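Local coordinates for protein importin subunit beta-1 (Saccharomyces cerevisiae, PDB 5OWU) that carries proteins into the nucleus as the importin beta subunit, working through importin alpha, which recognises the classical nuclear localization signal in cargo, at residues E221-M226 with K260-Q265; N179-I184 with I210-N215; A243-L248 with A283-E288. All coordinates share one frame; numbering follows the deposited sequence.

Contact 1: E221-M226 with K260-Q265; sequences ERNYLM and KPYMEQ
Met226 lies across one face of the Tyr262 ring, tying the first helix of HEAT 6 (219-233) to the first helix of HEAT 7 (260-274). Met226 CG stands 3.8 Å from the ring centroid and 8° off the normal, a CH-pi contact over the middle of the ring. Bends at chi2 and chi3 fold the chain back over the same face, leaving SD above it at a longer Met-aromatic distance, 4.9 Å from the centroid, and CE near Tyr262 CG. The two helix segments are 11.6 Å apart at their axes, so the long tyrosine does the bridging. Its hydroxyl donates to Asn223 OD1 at 2.6 Å, meeting the carbonyl from 22° outside its plane, and accepts from Arg222 NE. Beyond the contact, Arg222 NH1 is bonded to Met216 O, while an aromatic side chain on the chain of another protein meets Tyr262 edge-to-face. A phenylalanine in place of Tyr262 would probably leave Asn223 OD1 and Arg222 NE without their shared partner. The bond from Arg222 NE to Tyr262 OH is 3.1 Å long and bent, although the oxygen lies close to the guanidinium plane.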
loop_
_atom_site.group_PDB
_atom_site.type_symbol
_atom_site.label_atom_id
_atom_site.label_comp_id
_atom_site.label_asym_id
_atom_site.label_seq_id
_atom_site.Cartn_x
_atom_site.Cartn_y
_atom_site.Cartn_z
ATOM N N GLU A 221 -16.766 31.190 4.812
ATOM C CA GLU A 221 -15.389 30.879 4.429
ATOM C C GLU A 221 -15.336 29.699 3.466
ATOM O O GLU A 221 -14.579 29.722 2.488
ATOM C CB GLU A 221 -14.551 30.578 5.670
ATOM C CG GLU A 221 -14.484 31.706 6.689
ATOM C CD GLU A 221 -13.474 31.426 7.789
ATOM O OE1 GLU A 221 -12.577 30.579 7.569
ATOM O OE2 GLU A 221 -13.577 32.047 8.871
ATOM N N ARG A 222 -16.113 28.649 3.740
ATOM C CA ARG A 222 -16.163 27.497 2.843
ATOM C C ARG A 222 -16.617 27.917 1.447
ATOM O O ARG A 222 -16.017 27.530 0.437
ATOM C CB ARG A 222 -17.098 26.437 3.433
ATOM C CG ARG A 222 -17.113 25.113 2.696
ATOM C CD ARG A 222 -18.063 24.112 3.349
ATOM N NE ARG A 222 -19.417 24.641 3.555
ATOM C CZ ARG A 222 -20.050 24.719 4.729
ATOM N NH1 ARG A 222 -19.483 24.297 5.850
ATOM N NH2 ARG A 222 -21.276 25.217 4.785
ATOM N N ASN A 223 -17.684 28.714 1.377
ATOM C CA ASN A 223 -18.176 29.201 0.095
ATOM C C ASN A 223 -17.090 29.967 -0.644
ATOM O O ASN A 223 -16.833 29.712 -1.826
ATOM C CB ASN A 223 -19.407 30.095 0.296
ATOM C CG ASN A 223 -20.665 29.305 0.639
ATOM O OD1 ASN A 223 -20.714 28.092 0.476
ATOM N ND2 ASN A 223 -21.695 30.005 1.111
ATOM N N TYR A 224 -16.435 30.914 0.036
ATOM C CA TYR A 224 -15.427 31.722 -0.647
ATOM C C TYR A 224 -14.265 30.864 -1.139
ATOM O O TYR A 224 -13.810 31.008 -2.283
ATOM C CB TYR A 224 -14.909 32.823 0.280
ATOM C CG TYR A 224 -13.822 33.663 -0.351
ATOM C CD1 TYR A 224 -14.118 34.563 -1.362
ATOM C CD2 TYR A 224 -12.498 33.555 0.062
ATOM C CE1 TYR A 224 -13.134 35.333 -1.946
ATOM C CE2 TYR A 224 -11.506 34.324 -0.518
ATOM C CZ TYR A 224 -11.829 35.211 -1.523
ATOM O OH TYR A 224 -10.848 35.983 -2.106
ATOM N N LEU A 225 -13.762 29.971 -0.285
ATOM C CA LEU A 225 -12.657 29.107 -0.692
ATOM C C LEU A 225 -13.037 28.251 -1.900
ATOM O O LEU A 225 -12.261 28.124 -2.856
ATOM C CB LEU A 225 -12.228 28.221 0.476
ATOM C CG LEU A 225 -11.014 27.327 0.187
ATOM C CD1 LEU A 225 -9.836 28.161 -0.287
ATOM C CD2 LEU A 225 -10.608 26.510 1.398
ATOM N N MET A 226 -14.224 27.638 -1.864
ATOM C CA MET A 226 -14.649 26.808 -2.991
ATOM C C MET A 226 -14.794 27.639 -4.258
ATOM O O MET A 226 -14.451 27.181 -5.354
ATOM C CB MET A 226 -15.965 26.098 -2.662
ATOM C CG MET A 226 -15.820 24.992 -1.613
ATOM S SD MET A 226 -14.690 23.707 -2.165
ATOM C CE MET A 226 -15.706 22.856 -3.379
ATOM N N LYS A 260 -22.389 18.819 -1.243
ATOM C CA LYS A 260 -23.634 18.756 -2.012
ATOM C C LYS A 260 -23.983 20.090 -2.667
ATOM O O LYS A 260 -24.270 20.104 -3.876
ATOM C CB LYS A 260 -24.770 18.247 -1.113
ATOM C CG LYS A 260 -26.052 17.870 -1.856
ATOM C CD LYS A 260 -27.133 17.427 -0.880
ATOM C CE LYS A 260 -28.379 16.944 -1.600
ATOM N NZ LYS A 260 -29.542 16.843 -0.677
ATOM N N PRO A 261 -23.952 21.230 -1.969
ATOM C CA PRO A 261 -24.300 22.492 -2.649
ATOM C C PRO A 261 -23.346 22.862 -3.772
ATOM O O PRO A 261 -23.781 23.395 -4.801
ATOM C CB PRO A 261 -24.264 23.527 -1.513
ATOM C CG PRO A 261 -24.350 22.731 -0.250
ATOM C CD PRO A 261 -23.666 21.437 -0.540
ATOM N N TYR A 262 -22.050 22.596 -3.608
ATOM C CA TYR A 262 -21.098 22.936 -4.659
ATOM C C TYR A 262 -21.257 22.011 -5.856
ATOM O O TYR A 262 -21.123 22.445 -7.006
ATOM C CB TYR A 262 -19.671 22.896 -4.103
ATOM C CG TYR A 262 -19.579 23.674 -2.813
ATOM C CD1 TYR A 262 -19.633 25.062 -2.815
ATOM C CD2 TYR A 262 -19.496 23.022 -1.590
ATOM C CE1 TYR A 262 -19.582 25.784 -1.630
ATOM C CE2 TYR A 262 -19.444 23.736 -0.400
ATOM C CZ TYR A 262 -19.488 25.114 -0.429
ATOM O OH TYR A 262 -19.437 25.827 0.744
ATOM N N MET A 263 -21.552 20.734 -5.605
ATOM C CA MET A 263 -21.848 19.818 -6.700
ATOM C C MET A 263 -23.074 20.288 -7.470
ATOM O O MET A 263 -23.053 20.387 -8.701
ATOM C CB MET A 263 -22.074 18.402 -6.163
ATOM C CG MET A 263 -20.808 17.640 -5.791
ATOM S SD MET A 263 -19.748 17.362 -7.210
ATOM C CE MET A 263 -18.536 18.572 -6.806
ATOM N N GLU A 264 -24.157 20.592 -6.750
ATOM C CA GLU A 264 -25.401 20.975 -7.409
ATOM C C GLU A 264 -25.237 22.266 -8.196
ATOM O O GLU A 264 -25.695 22.369 -9.341
ATOM C CB GLU A 264 -26.519 21.128 -6.378
ATOM C CG GLU A 264 -27.034 19.819 -5.841
ATOM C CD GLU A 264 -28.039 20.007 -4.734
ATOM O OE1 GLU A 264 -28.103 21.115 -4.168
ATOM O OE2 GLU A 264 -28.758 19.042 -4.430
ATOM N N GLN A 265 -24.581 23.262 -7.602
ATOM C CA GLN A 265 -24.609 24.605 -8.163
ATOM C C GLN A 265 -23.590 24.822 -9.273
ATOM O O GLN A 265 -23.762 25.759 -10.062
ATOM C CB GLN A 265 -24.389 25.632 -7.056
ATOM C CG GLN A 265 -25.496 25.635 -6.007
ATOM C CD GLN A 265 -25.177 26.535 -4.830
ATOM O OE1 GLN A 265 -24.375 27.465 -4.943
ATOM N NE2 GLN A 265 -25.798 26.259 -3.689
#

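Contact 2: N179-I184 with I210-N215; sequences NILIAI and IFIKNN
Between Asn179 and Ile184 one residue, Leu181, reaches the opposing segment, where it meets Ile212 and Asn215. The pairing joins a helix of HEAT 5 (177-188) to the linker leading into HEAT 6, within the alpha-solenoid of stacked HEAT repeats. Following the helix in order, Asn179 and Ile180 pack on Met136 of helix 133-142, in HEAT 4. Leu181 comes next and is the residue that reaches the linker. Its CG sits beside the backbone N, chi1 -81°, and this sends the isopropyl fork outward to the linker, with CD1 at its leading end. Ile182 then packs on Val140, and Ile184 joins Leu181 in touching Leu205 of helix 195-208.

At the fork, Leu181 CG and CD1 are each 4.0 Å from Ile212 CG2, so this methyl rests against the leucine branch point as the two side chains cross at about a right angle. Ile212 occupies the N-cap position of the short helix 213-216, but its hydrocarbon side chain offers packing, not a cap. One turn on, Asn215 approaches Leu181 from the opposite direction. Its amide is pinned by bonds from ND2 to Glu221 and Asn178 and by one between OD1 and Ser177, so the leucine meets a group whose rotation is fixed. The CD1 methyl of Leu181 lies over the flat of that amide, 3.5 Å from Asn215 CG and 3.7 Å from ND2.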
loop_
_atom_site.group_PDB
_atom_site.type_symbol
_atom_site.label_atom_id
_atom_site.label_comp_id
_atom_site.label_asym_id
_atom_site.label_seq_id
_atom_site.Cartn_x
_atom_site.Cartn_y
_atom_site.Cartn_z
ATOM N N ASN A 179 -4.924 32.749 9.240
ATOM C CA ASN A 179 -3.887 33.510 8.549
ATOM C C ASN A 179 -3.255 32.689 7.435
ATOM O O ASN A 179 -2.969 33.215 6.350
ATOM C CB ASN A 179 -2.833 33.974 9.548
ATOM C CG ASN A 179 -3.326 35.107 10.406
ATOM O OD1 ASN A 179 -4.003 36.007 9.913
ATOM N ND2 ASN A 179 -3.009 35.067 11.696
ATOM N N ILE A 180 -3.080 31.387 7.662
ATOM C CA ILE A 180 -2.564 30.541 6.593
ATOM C C ILE A 180 -3.449 30.695 5.367
ATOM O O ILE A 180 -2.974 31.014 4.268
ATOM C CB ILE A 180 -2.465 29.079 7.067
ATOM C CG1 ILE A 180 -1.376 28.961 8.136
ATOM C CG2 ILE A 180 -2.193 28.122 5.889
ATOM C CD1 ILE A 180 -1.260 27.581 8.757
ATOM N N LEU A 181 -4.766 30.589 5.561
ATOM C CA LEU A 181 -5.654 30.680 4.409
ATOM C C LEU A 181 -5.550 32.049 3.765
ATOM O O LEU A 181 -5.457 32.156 2.533
ATOM C CB LEU A 181 -7.090 30.361 4.813
ATOM C CG LEU A 181 -7.389 28.864 4.899
ATOM C CD1 LEU A 181 -8.776 28.639 5.463
ATOM C CD2 LEU A 181 -7.252 28.176 3.531
ATOM N N ILE A 182 -5.473 33.107 4.578
ATOM C CA ILE A 182 -5.375 34.433 3.983
ATOM C C ILE A 182 -4.136 34.498 3.117
ATOM O O ILE A 182 -4.185 34.922 1.957
ATOM C CB ILE A 182 -5.372 35.531 5.061
ATOM C CG1 ILE A 182 -6.714 35.570 5.786
ATOM C CG2 ILE A 182 -5.102 36.885 4.429
ATOM C CD1 ILE A 182 -6.674 36.335 7.090
ATOM N N ALA A 183 -3.013 34.023 3.648
ATOM C CA ALA A 183 -1.784 34.118 2.881
ATOM C C ALA A 183 -1.880 33.267 1.621
ATOM O O ALA A 183 -1.450 33.689 0.540
ATOM C CB ALA A 183 -0.593 33.704 3.750
ATOM N N ILE A 184 -2.500 32.091 1.724
ATOM C CA ILE A 184 -2.500 31.185 0.582
ATOM C C ILE A 184 -3.471 31.672 -0.482
ATOM O O ILE A 184 -3.114 31.803 -1.660
ATOM C CB ILE A 184 -2.820 29.748 1.033
ATOM C CG1 ILE A 184 -1.618 29.156 1.777
ATOM C CG2 ILE A 184 -3.198 28.867 -0.172
ATOM C CD1 ILE A 184 -1.847 27.773 2.326
ATOM N N ILE A 210 -5.853 19.676 5.638
ATOM C CA ILE A 210 -6.142 18.936 6.864
ATOM C C ILE A 210 -6.179 19.832 8.095
ATOM O O ILE A 210 -6.632 19.386 9.156
ATOM C CB ILE A 210 -5.130 17.779 7.034
ATOM C CG1 ILE A 210 -5.377 16.737 5.936
ATOM C CG2 ILE A 210 -5.255 17.119 8.405
ATOM C CD1 ILE A 210 -4.615 15.432 6.078
ATOM N N PHE A 211 -5.761 21.093 7.979
ATOM C CA PHE A 211 -5.701 21.997 9.123
ATOM C C PHE A 211 -6.783 23.066 9.117
ATOM O O PHE A 211 -6.741 23.968 9.958
ATOM C CB PHE A 211 -4.325 22.659 9.180
ATOM C CG PHE A 211 -3.208 21.684 9.339
ATOM C CD1 PHE A 211 -2.967 21.087 10.565
ATOM C CD2 PHE A 211 -2.409 21.347 8.264
ATOM C CE1 PHE A 211 -1.939 20.180 10.716
ATOM C CE2 PHE A 211 -1.380 20.439 8.409
ATOM C CZ PHE A 211 -1.146 19.855 9.638
ATOM N N ILE A 212 -7.763 22.984 8.219
ATOM C CA ILE A 212 -8.733 24.058 8.071
ATOM C C ILE A 212 -10.154 23.576 8.360
ATOM O O ILE A 212 -11.110 24.180 7.897
ATOM C CB ILE A 212 -8.628 24.708 6.676
ATOM C CG1 ILE A 212 -9.101 23.757 5.571
ATOM C CG2 ILE A 212 -7.185 25.127 6.393
ATOM C CD1 ILE A 212 -9.253 24.427 4.216
ATOM N N LYS A 213 -10.305 22.493 9.131
ATOM C CA LYS A 213 -11.642 22.018 9.491
ATOM C C LYS A 213 -12.495 23.147 10.054
ATOM O O LYS A 213 -13.641 23.352 9.635
ATOM C CB LYS A 213 -11.545 20.882 10.511
ATOM C CG LYS A 213 -10.683 19.707 10.083
ATOM C CD LYS A 213 -11.464 18.398 10.063
ATOM C CE LYS A 213 -10.539 17.199 10.250
ATOM N NZ LYS A 213 -9.404 17.195 9.284
ATOM N N ASN A 214 -11.950 23.892 11.018
ATOM C CA ASN A 214 -12.722 24.958 11.644
ATOM C C ASN A 214 -13.161 25.999 10.626
ATOM O O ASN A 214 -14.263 26.547 10.740
ATOM C CB ASN A 214 -11.907 25.605 12.763
ATOM C CG ASN A 214 -11.641 24.649 13.912
ATOM O OD1 ASN A 214 -12.378 23.681 14.108
ATOM N ND2 ASN A 214 -10.591 24.915 14.675
ATOM N N ASN A 215 -12.334 26.262 9.612
ATOM C CA ASN A 215 -12.723 27.199 8.561
ATOM C C ASN A 215 -13.797 26.600 7.657
ATOM O O ASN A 215 -14.748 27.290 7.276
ATOM C CB ASN A 215 -11.501 27.598 7.733
ATOM C CG ASN A 215 -10.381 28.154 8.580
ATOM O OD1 ASN A 215 -9.535 27.410 9.080
ATOM N ND2 ASN A 215 -10.362 29.473 8.742
#

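Contact 3: A243-L248 with A283-E288; sequences AAFGCL and ASMTVE
A chi1 of -95° on Phe245, outside the usual staggered range, swings its ring beneath Met285 CB; the methionine's own CG lies beside the backbone N and opposite the carbonyl carbon (chi1 -62°). Together these torsions put Met285 CB over one face of the phenylalanine. The evidence is direct: CB is 4.0 Å from the ring centroid and 23° off the normal, and it is displaced toward the rim, closest to CD2 at 3.7 Å and CG at 3.8 Å. This is a CH-pi contact made by the root of the methionine. Past CG the chain runs out extended and leads away, yet SD touches the ring on its way, 3.6 Å from Phe245 CD2. The sulfur is 4.7 Å from the centroid in an oblique position, so this Met-aromatic contact is made near the rim.

The backbone N of Thr286 lies over the same ring as Met285 CB, and the Thr286 side chain runs alongside the phenylalanine, pointing the same way. Its methyl CG2 comes to 4.2 Å from Phe245 CZ. The threonine hydroxyl is occupied within its own helix: OG1 donates to a lone pair of Ala283 O, in the carbonyl plane, at 2.7 Å, while Val287 N bonds to the same oxygen. The OG1 bond probably holds the Thr286 rotation that leaves CG2 near the ring.

Helix 260-274 also packs here, with Thr271 on Phe245 and Thr274 on Thr286. The CA atoms of Phe245 and Met285 are only 6.3 Å apart, so the backbones come close at this point. Packing of this kind between the second helices of successive repeats, here HEAT 6 and HEAT 7, is one part of how HEAT repeats stack into a superhelix.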
loop_
_atom_site.group_PDB
_atom_site.type_symbol
_atom_site.label_atom_id
_atom_site.label_comp_id
_atom_site.label_asym_id
_atom_site.label_seq_id
_atom_site.Cartn_x
_atom_site.Cartn_y
_atom_site.Cartn_z
ATOM N N ALA A 243 -3.437 21.964 -10.856
ATOM C CA ALA A 243 -3.303 22.200 -9.423
ATOM C C ALA A 243 -4.665 22.378 -8.760
ATOM O O ALA A 243 -4.931 21.813 -7.687
ATOM C CB ALA A 243 -2.420 23.426 -9.187
ATOM N N ALA A 244 -5.549 23.156 -9.389
ATOM C CA ALA A 244 -6.855 23.410 -8.801
ATOM C C ALA A 244 -7.666 22.124 -8.686
ATOM O O ALA A 244 -8.370 21.912 -7.692
ATOM C CB ALA A 244 -7.604 24.458 -9.623
ATOM N N PHE A 245 -7.574 21.248 -9.689
ATOM C CA PHE A 245 -8.273 19.969 -9.626
ATOM C C PHE A 245 -7.671 19.050 -8.569
ATOM O O PHE A 245 -8.404 18.303 -7.915
ATOM C CB PHE A 245 -8.271 19.292 -11.002
ATOM C CG PHE A 245 -9.516 19.556 -11.801
ATOM C CD1 PHE A 245 -10.694 18.893 -11.503
ATOM C CD2 PHE A 245 -9.514 20.469 -12.844
ATOM C CE1 PHE A 245 -11.850 19.138 -12.232
ATOM C CE2 PHE A 245 -10.666 20.716 -13.578
ATOM C CZ PHE A 245 -11.832 20.050 -13.272
ATOM N N GLY A 246 -6.352 19.092 -8.369
ATOM C CA GLY A 246 -5.781 18.397 -7.221
ATOM C C GLY A 246 -6.419 18.853 -5.923
ATOM O O GLY A 246 -6.810 18.038 -5.074
ATOM N N CYS A 247 -6.558 20.173 -5.768
ATOM C CA CYS A 247 -7.250 20.726 -4.604
ATOM C C CYS A 247 -8.667 20.200 -4.497
ATOM O O CYS A 247 -9.107 19.760 -3.429
ATOM C CB CYS A 247 -7.296 22.246 -4.687
ATOM S SG CYS A 247 -5.855 23.016 -4.080
ATOM N N LEU A 248 -9.418 20.273 -5.595
ATOM C CA LEU A 248 -10.809 19.843 -5.556
ATOM C C LEU A 248 -10.920 18.389 -5.132
ATOM O O LEU A 248 -11.784 18.042 -4.323
ATOM C CB LEU A 248 -11.475 20.042 -6.921
ATOM C CG LEU A 248 -12.310 21.291 -7.166
ATOM C CD1 LEU A 248 -12.955 21.179 -8.538
ATOM C CD2 LEU A 248 -13.373 21.501 -6.092
ATOM N N ALA A 283 -9.254 16.486 -19.703
ATOM C CA ALA A 283 -10.207 15.404 -19.519
ATOM C C ALA A 283 -9.773 14.504 -18.376
ATOM O O ALA A 283 -10.588 14.139 -17.517
ATOM C CB ALA A 283 -10.353 14.606 -20.815
ATOM N N SER A 284 -8.482 14.158 -18.332
ATOM C CA SER A 284 -7.972 13.320 -17.252
ATOM C C SER A 284 -8.262 13.938 -15.894
ATOM O O SER A 284 -8.616 13.225 -14.944
ATOM C CB SER A 284 -6.466 13.098 -17.415
ATOM O OG SER A 284 -6.189 12.282 -18.533
ATOM N N MET A 285 -8.112 15.262 -15.780
ATOM C CA MET A 285 -8.442 15.938 -14.524
ATOM C C MET A 285 -9.878 15.649 -14.109
ATOM O O MET A 285 -10.152 15.288 -12.949
ATOM C CB MET A 285 -8.252 17.449 -14.659
ATOM C CG MET A 285 -6.847 17.904 -14.957
ATOM S SD MET A 285 -6.827 19.700 -15.155
ATOM C CE MET A 285 -5.469 19.886 -16.308
ATOM N N THR A 286 -10.822 15.826 -15.041
ATOM C CA THR A 286 -12.219 15.600 -14.668
ATOM C C THR A 286 -12.442 14.145 -14.274
ATOM O O THR A 286 -13.159 13.845 -13.302
ATOM C CB THR A 286 -13.160 15.997 -15.810
ATOM O OG1 THR A 286 -13.069 15.045 -16.878
ATOM C CG2 THR A 286 -12.818 17.378 -16.338
ATOM N N VAL A 287 -11.811 13.226 -15.007
ATOM C CA VAL A 287 -11.942 11.811 -14.687
ATOM C C VAL A 287 -11.497 11.557 -13.254
ATOM O O VAL A 287 -12.202 10.907 -12.475
ATOM C CB VAL A 287 -11.149 10.958 -15.691
ATOM C CG1 VAL A 287 -11.136 9.492 -15.266
ATOM C CG2 VAL A 287 -11.752 11.092 -17.075
ATOM N N GLU A 288 -10.325 12.083 -12.878
ATOM C CA GLU A 288 -9.828 11.856 -11.526
ATOM C C GLU A 288 -10.801 12.401 -10.493
ATOM O O GLU A 288 -10.983 11.802 -9.425
ATOM C CB GLU A 288 -8.447 12.494 -11.345
ATOM C CG GLU A 288 -7.906 12.406 -9.914
ATOM C CD GLU A 288 -7.793 10.975 -9.413
ATOM O OE1 GLU A 288 -7.678 10.050 -10.250
ATOM O OE2 GLU A 288 -7.818 10.773 -8.177
#

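Overall arrangement
Contact 2 comes first along the chain and closes before the others open, whereas contacts 1 and 3 alternate, their segments lying on helices 219-233, 238-255, 260-274 and 280-306 in turn. Thus HEAT 6 and HEAT 7 are joined twice, once between their first helices and once between their second, with the centres 16 Å apart and Met226 CE packed on Leu248 CD2 between them. Contact 2, also 16 Å from contact 1, continues the run of contacts back to HEAT 5: Asn215 ND2 reaches Glu221 OE1, and Ile212 CD1 packs on Leu225 CD2. Contacts 2 and 3 do not touch. Another protein's chain reaches contacts 1 and 2, consistent with a binding surface spanning neighbouring repeats.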